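Local coordinates for protein probable benzoylformate decarboxylase (PDB 7ORX) that belongs to the thiamine diphosphate-dependent enzymes and binds thiamine diphosphate together with a sodium ion in an assembly of four chains, at residues D431-N435 with V481-F486; V452-N458 with T520-T526. One frame throughout, in Å; residues are numbered along the deposited sequence.

Contact 1. Residues D431-N435 with V481-F486; sequences DGSAN and VPGIDF. With NA (sodium ion), chain J; TPP (thiamine diphosphate), chain I.
The ring of F486 meets D431 and A434 through its outer carbons, and this packing round the ring, part apolar and part against a backbone carbonyl, is the main join between D431-N435 and V481-F486. The carbonyl oxygen of D431 lies at the ring edge, near its plane, 3.4 Å from F486 CZ. D431 CB comes within 3.7 Å of F486 CE2, while A434 CB approaches F486 CE1 obliquely at 3.7 Å. I484 CG2 covers one ring face off-centre. I484 CD1 ends 3.6 Å from N435 ND2. V481 CG2 stands 3.3 Å from D431 OD2, a methyl beside the carboxylate oxygen turned away from the metal.

The polar groups at the start of D431-N435, from D431 to S433, serve the metal and the diphosphate. With CG lodged between backbone N and carbonyl carbon (chi1 63°), D431 brings OD1 to the sodium ion at 2.1 Å; T460 O and the diphosphate oxygens O2A and O3B also bind this metal. G432 N donates to O2A of thiamine diphosphate, and S433 N donates to O1A at 2.8 Å and an angle of 166°. N435 faces the second subunit, whose Y493 OH donates to OD1; ND2 bonds weakly back to G432 O.

D431 and G432 belong to the GDG that opens the cofactor-binding motif of this family. The contact lies at the exit of strand 425-430, with F486 opening helix 486-493 and resting on I455 and N457 of strand 452-457, while W442 of the second subunit packs against I484.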
loop_
_atom_site.group_PDB
_atom_site.type_symbol
_atom_site.label_atom_id
_atom_site.label_comp_id
_atom_site.label_asym_id
_atom_site.label_seq_id
_atom_site.Cartn_x
_atom_site.Cartn_y
_atom_site.Cartn_z
ATOM N N ASP C 431 22.935 22.452 17.553
ATOM C CA ASP C 431 24.105 21.836 16.872
ATOM C C ASP C 431 23.756 20.450 16.311
ATOM O O ASP C 431 24.344 20.043 15.287
ATOM C CB ASP C 431 25.330 21.813 17.799
ATOM C CG ASP C 431 25.248 20.981 19.082
ATOM O OD1 ASP C 431 24.115 20.904 19.715
ATOM O OD2 ASP C 431 26.325 20.431 19.444
ATOM N N GLY C 432 22.861 19.723 16.956
ATOM C CA GLY C 432 22.364 18.443 16.423
ATOM C C GLY C 432 21.533 18.655 15.168
ATOM O O GLY C 432 21.906 18.098 14.144
ATOM N N SER C 433 20.451 19.429 15.279
ATOM C CA SER C 433 19.464 19.730 14.205
ATOM C C SER C 433 20.140 20.284 12.956
ATOM O O SER C 433 19.670 19.984 11.850
ATOM C CB SER C 433 18.467 20.716 14.675
ATOM O OG SER C 433 17.799 20.203 15.816
ATOM N N ALA C 434 21.182 21.101 13.122
ATOM C CA ALA C 434 21.743 21.839 11.984
ATOM C C ALA C 434 22.295 20.848 10.964
ATOM O O ALA C 434 22.266 21.171 9.806
ATOM C CB ALA C 434 22.802 22.774 12.454
ATOM N N ASN C 435 22.771 19.684 11.367
ATOM C CA ASN C 435 23.476 18.751 10.449
ATOM C C ASN C 435 22.491 18.099 9.478
ATOM O O ASN C 435 22.921 17.657 8.393
ATOM C CB ASN C 435 24.228 17.666 11.221
ATOM C CG ASN C 435 25.307 18.268 12.075
ATOM O OD1 ASN C 435 26.155 18.971 11.557
ATOM N ND2 ASN C 435 25.205 18.072 13.379
ATOM N N VAL C 481 27.562 15.135 20.290
ATOM C CA VAL C 481 28.027 15.517 18.927
ATOM C C VAL C 481 29.156 16.545 19.058
ATOM O O VAL C 481 29.041 17.682 18.586
ATOM C CB VAL C 481 26.836 15.958 18.036
ATOM C CG1 VAL C 481 25.829 14.821 17.884
ATOM C CG2 VAL C 481 26.134 17.217 18.534
ATOM N N PRO C 482 30.301 16.154 19.686
ATOM C CA PRO C 482 31.484 17.026 19.799
ATOM C C PRO C 482 32.285 17.077 18.487
ATOM O O PRO C 482 32.150 16.174 17.710
ATOM C CB PRO C 482 32.301 16.353 20.920
ATOM C CG PRO C 482 32.019 14.873 20.732
ATOM C CD PRO C 482 30.549 14.839 20.327
ATOM N N GLY C 483 33.080 18.118 18.278
ATOM C CA GLY C 483 34.088 18.200 17.198
ATOM C C GLY C 483 33.494 18.669 15.878
ATOM O O GLY C 483 33.983 18.177 14.835
ATOM N N ILE C 484 32.474 19.554 15.915
ATOM C CA ILE C 484 31.854 20.218 14.736
ATOM C C ILE C 484 32.111 21.721 14.834
ATOM O O ILE C 484 31.657 22.327 15.823
ATOM C CB ILE C 484 30.343 19.955 14.700
ATOM C CG1 ILE C 484 30.049 18.454 14.662
ATOM C CG2 ILE C 484 29.656 20.727 13.562
ATOM C CD1 ILE C 484 28.562 18.142 14.773
ATOM N N ASP C 485 32.741 22.315 13.820
ATOM C CA ASP C 485 32.913 23.785 13.714
ATOM C C ASP C 485 31.931 24.318 12.661
ATOM O O ASP C 485 32.237 24.194 11.471
ATOM C CB ASP C 485 34.356 24.142 13.368
ATOM C CG ASP C 485 34.696 25.624 13.535
ATOM O OD1 ASP C 485 33.757 26.407 13.753
ATOM O OD2 ASP C 485 35.912 25.999 13.478
ATOM N N PHE C 486 30.826 24.933 13.083
ATOM C CA PHE C 486 29.759 25.475 12.195
ATOM C C PHE C 486 30.263 26.672 11.401
ATOM O O PHE C 486 29.724 26.934 10.339
ATOM C CB PHE C 486 28.512 25.838 13.000
ATOM C CG PHE C 486 27.846 24.590 13.502
ATOM C CD1 PHE C 486 26.973 23.887 12.692
ATOM C CD2 PHE C 486 28.197 24.046 14.725
ATOM C CE1 PHE C 486 26.401 22.711 13.132
ATOM C CE2 PHE C 486 27.638 22.860 15.158
ATOM C CZ PHE C 486 26.738 22.194 14.355
HETATM NA NA NA J . 22.714 20.375 21.254
HETATM N "N1'" TPP I . 16.303 12.162 13.860
HETATM C "C2'" TPP I . 15.394 12.983 13.320
HETATM C CM2 TPP I . 15.348 13.101 11.831
HETATM N "N3'" TPP I . 14.512 13.701 14.014
HETATM C "C4'" TPP I . 14.536 13.586 15.352
HETATM N "N4'" TPP I . 13.633 14.315 16.022
HETATM C "C5'" TPP I . 15.468 12.757 16.020
HETATM C "C6'" TPP I . 16.324 12.053 15.195
HETATM C "C7'" TPP I . 15.535 12.627 17.533
HETATM N N3 TPP I . 15.995 13.858 18.220
HETATM C C2 TPP I . 15.170 14.614 18.950
HETATM S S1 TPP I . 15.958 15.933 19.712
HETATM C C5 TPP I . 17.458 15.413 19.004
HETATM C C4 TPP I . 17.302 14.349 18.175
HETATM C CM4 TPP I . 18.380 13.720 17.342
HETATM C C6 TPP I . 18.751 16.088 19.370
HETATM C C7 TPP I . 19.031 17.326 18.569
HETATM O O7 TPP I . 19.243 18.389 19.517
HETATM P PA TPP I . 19.978 19.743 19.096
HETATM O O1A TPP I . 19.650 20.337 17.765
HETATM O O2A TPP I . 21.421 19.450 19.336
HETATM O O3A TPP I . 19.336 20.649 20.253
HETATM P PB TPP I . 19.412 20.459 21.869
HETATM O O1B TPP I . 18.670 21.622 22.508
HETATM O O2B TPP I . 18.802 19.113 22.195
HETATM O O3B TPP I . 20.896 20.496 22.163
HETATM O O HOH W 1 22.154 22.664 21.036
#

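Contact 2. Residues V452-N458 with T520-T526; sequences VIIILNN and TLIEVRT. With NA (sodium ion), chain J; TPP (thiamine diphosphate), chain I.
N457 ND2 donates to E523 OE2 at 2.7 Å, bridging two neighbouring strands through their side chains. The carboxylate oxygen is met on its anti side, 28° out of the carboxylate plane, and the amide lies 14° from parallel to it. With CG anti to its backbone N (chi1 -179°), the N457 amide stands out from the sheet on the face of I455 and L521, and the extended side chain of E523 reaches across to it. N457 OD1 accepts from G459 N, and E523 OE1 receives a weak bond from F486 N.

Six backbone bonds alternate between the parallel strands 452-457 and 520-525, from I453 N donating to T520 O (3.0 Å) to T526 N donating to N457 O (3.1 Å), the last with its donor well above the carbonyl plane.

I454 CG2 and V524 CG2 lie side by side, 3.8 Å apart, on the face covered by helices 503-515 and 358-368. On the other face, under helix 486-493, I455 CG1 touches L521 CD1 at 3.8 Å.

N457 and N458 close the family's cofactor-binding motif, and N458 belongs to the sodium site, where a metal-bound water donates to L456 O. The mostly apolar pairing of these two strands gives way to polar groups at the C-terminal ends, where the bonds of N457 N to V524 O and T526 N to N457 O hold the backbone just before N458, consistent with a well-placed sodium ligand.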
loop_
_atom_site.group_PDB
_atom_site.type_symbol
_atom_site.label_atom_id
_atom_site.label_comp_id
_atom_site.label_asym_id
_atom_site.label_seq_id
_atom_site.Cartn_x
_atom_site.Cartn_y
_atom_site.Cartn_z
ATOM N N VAL C 452 19.377 35.171 9.069
ATOM C CA VAL C 452 20.326 35.003 10.188
ATOM C C VAL C 452 20.109 33.630 10.828
ATOM O O VAL C 452 18.987 33.368 11.282
ATOM C CB VAL C 452 20.110 36.147 11.182
ATOM C CG1 VAL C 452 21.058 36.012 12.372
ATOM C CG2 VAL C 452 20.207 37.496 10.455
ATOM N N ILE C 453 21.153 32.811 10.859
ATOM C CA ILE C 453 21.148 31.457 11.466
ATOM C C ILE C 453 21.981 31.494 12.753
ATOM O O ILE C 453 23.184 31.768 12.687
ATOM C CB ILE C 453 21.694 30.448 10.447
ATOM C CG1 ILE C 453 20.860 30.432 9.161
ATOM C CG2 ILE C 453 21.772 29.056 11.030
ATOM C CD1 ILE C 453 19.444 29.985 9.359
ATOM N N ILE C 454 21.358 31.212 13.891
ATOM C CA ILE C 454 22.043 31.083 15.198
ATOM C C ILE C 454 22.071 29.610 15.557
ATOM O O ILE C 454 21.004 29.039 15.801
ATOM C CB ILE C 454 21.320 31.913 16.257
ATOM C CG1 ILE C 454 21.323 33.389 15.877
ATOM C CG2 ILE C 454 21.930 31.668 17.607
ATOM C CD1 ILE C 454 20.428 34.249 16.766
ATOM N N ILE C 455 23.248 29.008 15.537
ATOM C CA ILE C 455 23.457 27.613 16.003
ATOM C C ILE C 455 23.629 27.692 17.518
ATOM O O ILE C 455 24.534 28.354 17.920
ATOM C CB ILE C 455 24.697 26.999 15.336
ATOM C CG1 ILE C 455 24.643 27.034 13.805
ATOM C CG2 ILE C 455 24.911 25.600 15.845
ATOM C CD1 ILE C 455 23.397 26.459 13.223
ATOM N N LEU C 456 22.754 27.095 18.312
ATOM C CA LEU C 456 22.952 26.946 19.759
ATOM C C LEU C 456 23.730 25.658 19.921
ATOM O O LEU C 456 23.123 24.605 19.757
ATOM C CB LEU C 456 21.623 26.842 20.484
ATOM C CG LEU C 456 20.869 28.151 20.634
ATOM C CD1 LEU C 456 20.237 28.551 19.338
ATOM C CD2 LEU C 456 19.751 28.033 21.641
ATOM N N ASN C 457 25.036 25.772 20.154
ATOM C CA ASN C 457 25.973 24.628 20.200
ATOM C C ASN C 457 26.261 24.262 21.656
ATOM O O ASN C 457 27.127 24.931 22.258
ATOM C CB ASN C 457 27.282 24.955 19.485
ATOM C CG ASN C 457 28.253 23.789 19.510
ATOM O OD1 ASN C 457 28.053 22.827 20.249
ATOM N ND2 ASN C 457 29.283 23.850 18.679
ATOM N N ASN C 458 25.621 23.212 22.178
ATOM C CA ASN C 458 25.900 22.698 23.536
ATOM C C ASN C 458 26.665 21.362 23.459
ATOM O O ASN C 458 26.825 20.714 24.497
ATOM C CB ASN C 458 24.653 22.734 24.425
ATOM C CG ASN C 458 23.462 21.957 23.955
ATOM O OD1 ASN C 458 23.558 21.181 23.018
ATOM N ND2 ASN C 458 22.339 22.187 24.618
ATOM N N THR C 520 24.145 35.050 7.146
ATOM C CA THR C 520 25.124 35.123 8.264
ATOM C C THR C 520 24.788 34.020 9.255
ATOM O O THR C 520 23.589 33.767 9.478
ATOM C CB THR C 520 25.045 36.481 8.959
ATOM O OG1 THR C 520 23.657 36.800 9.074
ATOM C CG2 THR C 520 25.729 37.555 8.153
ATOM N N LEU C 521 25.808 33.378 9.788
ATOM C CA LEU C 521 25.681 32.327 10.806
ATOM C C LEU C 521 26.439 32.777 12.037
ATOM O O LEU C 521 27.615 33.119 11.900
ATOM C CB LEU C 521 26.299 31.042 10.270
ATOM C CG LEU C 521 26.201 29.873 11.234
ATOM C CD1 LEU C 521 25.795 28.602 10.500
ATOM C CD2 LEU C 521 27.486 29.694 12.006
ATOM N N ILE C 522 25.805 32.730 13.196
ATOM C CA ILE C 522 26.483 32.931 14.504
ATOM C C ILE C 522 26.466 31.601 15.233
ATOM O O ILE C 522 25.396 31.124 15.481
ATOM C CB ILE C 522 25.743 33.998 15.306
ATOM C CG1 ILE C 522 25.805 35.350 14.611
ATOM C CG2 ILE C 522 26.272 34.074 16.704
ATOM C CD1 ILE C 522 24.674 36.266 15.019
ATOM N N GLU C 523 27.620 31.041 15.580
ATOM C CA GLU C 523 27.691 29.825 16.411
ATOM C C GLU C 523 27.816 30.305 17.843
ATOM O O GLU C 523 28.794 30.906 18.138
ATOM C CB GLU C 523 28.856 28.943 15.997
ATOM C CG GLU C 523 28.973 27.699 16.846
ATOM C CD GLU C 523 30.238 26.862 16.616
ATOM O OE1 GLU C 523 30.962 27.132 15.624
ATOM O OE2 GLU C 523 30.514 25.928 17.424
ATOM N N VAL C 524 26.800 30.149 18.662
ATOM C CA VAL C 524 26.824 30.527 20.097
ATOM C C VAL C 524 27.201 29.270 20.850
ATOM O O VAL C 524 26.550 28.274 20.629
ATOM C CB VAL C 524 25.456 31.019 20.587
ATOM C CG1 VAL C 524 25.481 31.336 22.062
ATOM C CG2 VAL C 524 24.980 32.213 19.788
ATOM N N ARG C 525 28.192 29.331 21.723
ATOM C CA ARG C 525 28.478 28.251 22.689
ATOM C C ARG C 525 27.462 28.393 23.823
ATOM O O ARG C 525 27.406 29.475 24.447
ATOM C CB ARG C 525 29.929 28.339 23.174
ATOM C CG ARG C 525 30.441 27.029 23.737
ATOM C CD ARG C 525 30.634 27.102 25.236
ATOM N NE ARG C 525 32.014 27.448 25.604
ATOM C CZ ARG C 525 32.952 26.599 26.048
ATOM N NH1 ARG C 525 32.685 25.307 26.176
ATOM N NH2 ARG C 525 34.161 27.048 26.372
ATOM N N THR C 526 26.666 27.350 24.064
ATOM C CA THR C 526 25.582 27.332 25.085
ATOM C C THR C 526 25.883 26.280 26.151
ATOM O O THR C 526 26.732 25.381 25.882
ATOM C CB THR C 526 24.205 27.074 24.458
ATOM O OG1 THR C 526 24.248 25.817 23.788
ATOM C CG2 THR C 526 23.775 28.169 23.503
HETATM NA NA NA J . 22.714 20.375 21.254
HETATM N "N1'" TPP I . 16.303 12.162 13.860
HETATM C "C2'" TPP I . 15.394 12.983 13.320
HETATM C CM2 TPP I . 15.348 13.101 11.831
HETATM N "N3'" TPP I . 14.512 13.701 14.014
HETATM C "C4'" TPP I . 14.536 13.586 15.352
HETATM N "N4'" TPP I . 13.633 14.315 16.022
HETATM C "C5'" TPP I . 15.468 12.757 16.020
HETATM C "C6'" TPP I . 16.324 12.053 15.195
HETATM C "C7'" TPP I . 15.535 12.627 17.533
HETATM N N3 TPP I . 15.995 13.858 18.220
HETATM C C2 TPP I . 15.170 14.614 18.950
HETATM S S1 TPP I . 15.958 15.933 19.712
HETATM C C5 TPP I . 17.458 15.413 19.004
HETATM C C4 TPP I . 17.302 14.349 18.175
HETATM C CM4 TPP I . 18.380 13.720 17.342
HETATM C C6 TPP I . 18.751 16.088 19.370
HETATM C C7 TPP I . 19.031 17.326 18.569
HETATM O O7 TPP I . 19.243 18.389 19.517
HETATM P PA TPP I . 19.978 19.743 19.096
HETATM O O1A TPP I . 19.650 20.337 17.765
HETATM O O2A TPP I . 21.421 19.450 19.336
HETATM O O3A TPP I . 19.336 20.649 20.253
HETATM P PB TPP I . 19.412 20.459 21.869
HETATM O O1B TPP I . 18.670 21.622 22.508
HETATM O O2B TPP I . 18.802 19.113 22.195
HETATM O O3B TPP I . 20.896 20.496 22.163
HETATM O O HOH W 1 22.154 22.664 21.036
#

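From the N terminus, strand 425-430 delivers 431-435, helix 440-447 leads into 452-458, helix 462-470 precedes 481-486, and the chain then passes helix 486-493, strand 496-500 and helix 503-515 before reaching 520-526. Contact 1 closes a loop of 45 residues that contains strand 452-457, and contact 2 one of 61 residues that contains 481-486, so the two loops cross. Their centres lie 10 Å apart. D431 N probably bonds to L456 O, joining the ends of adjacent strands, and D485 and E523 bring like charges close. Together the contacts tie the start of helix 486-493 to the sheet and gather D431 and N458 around one sodium ion.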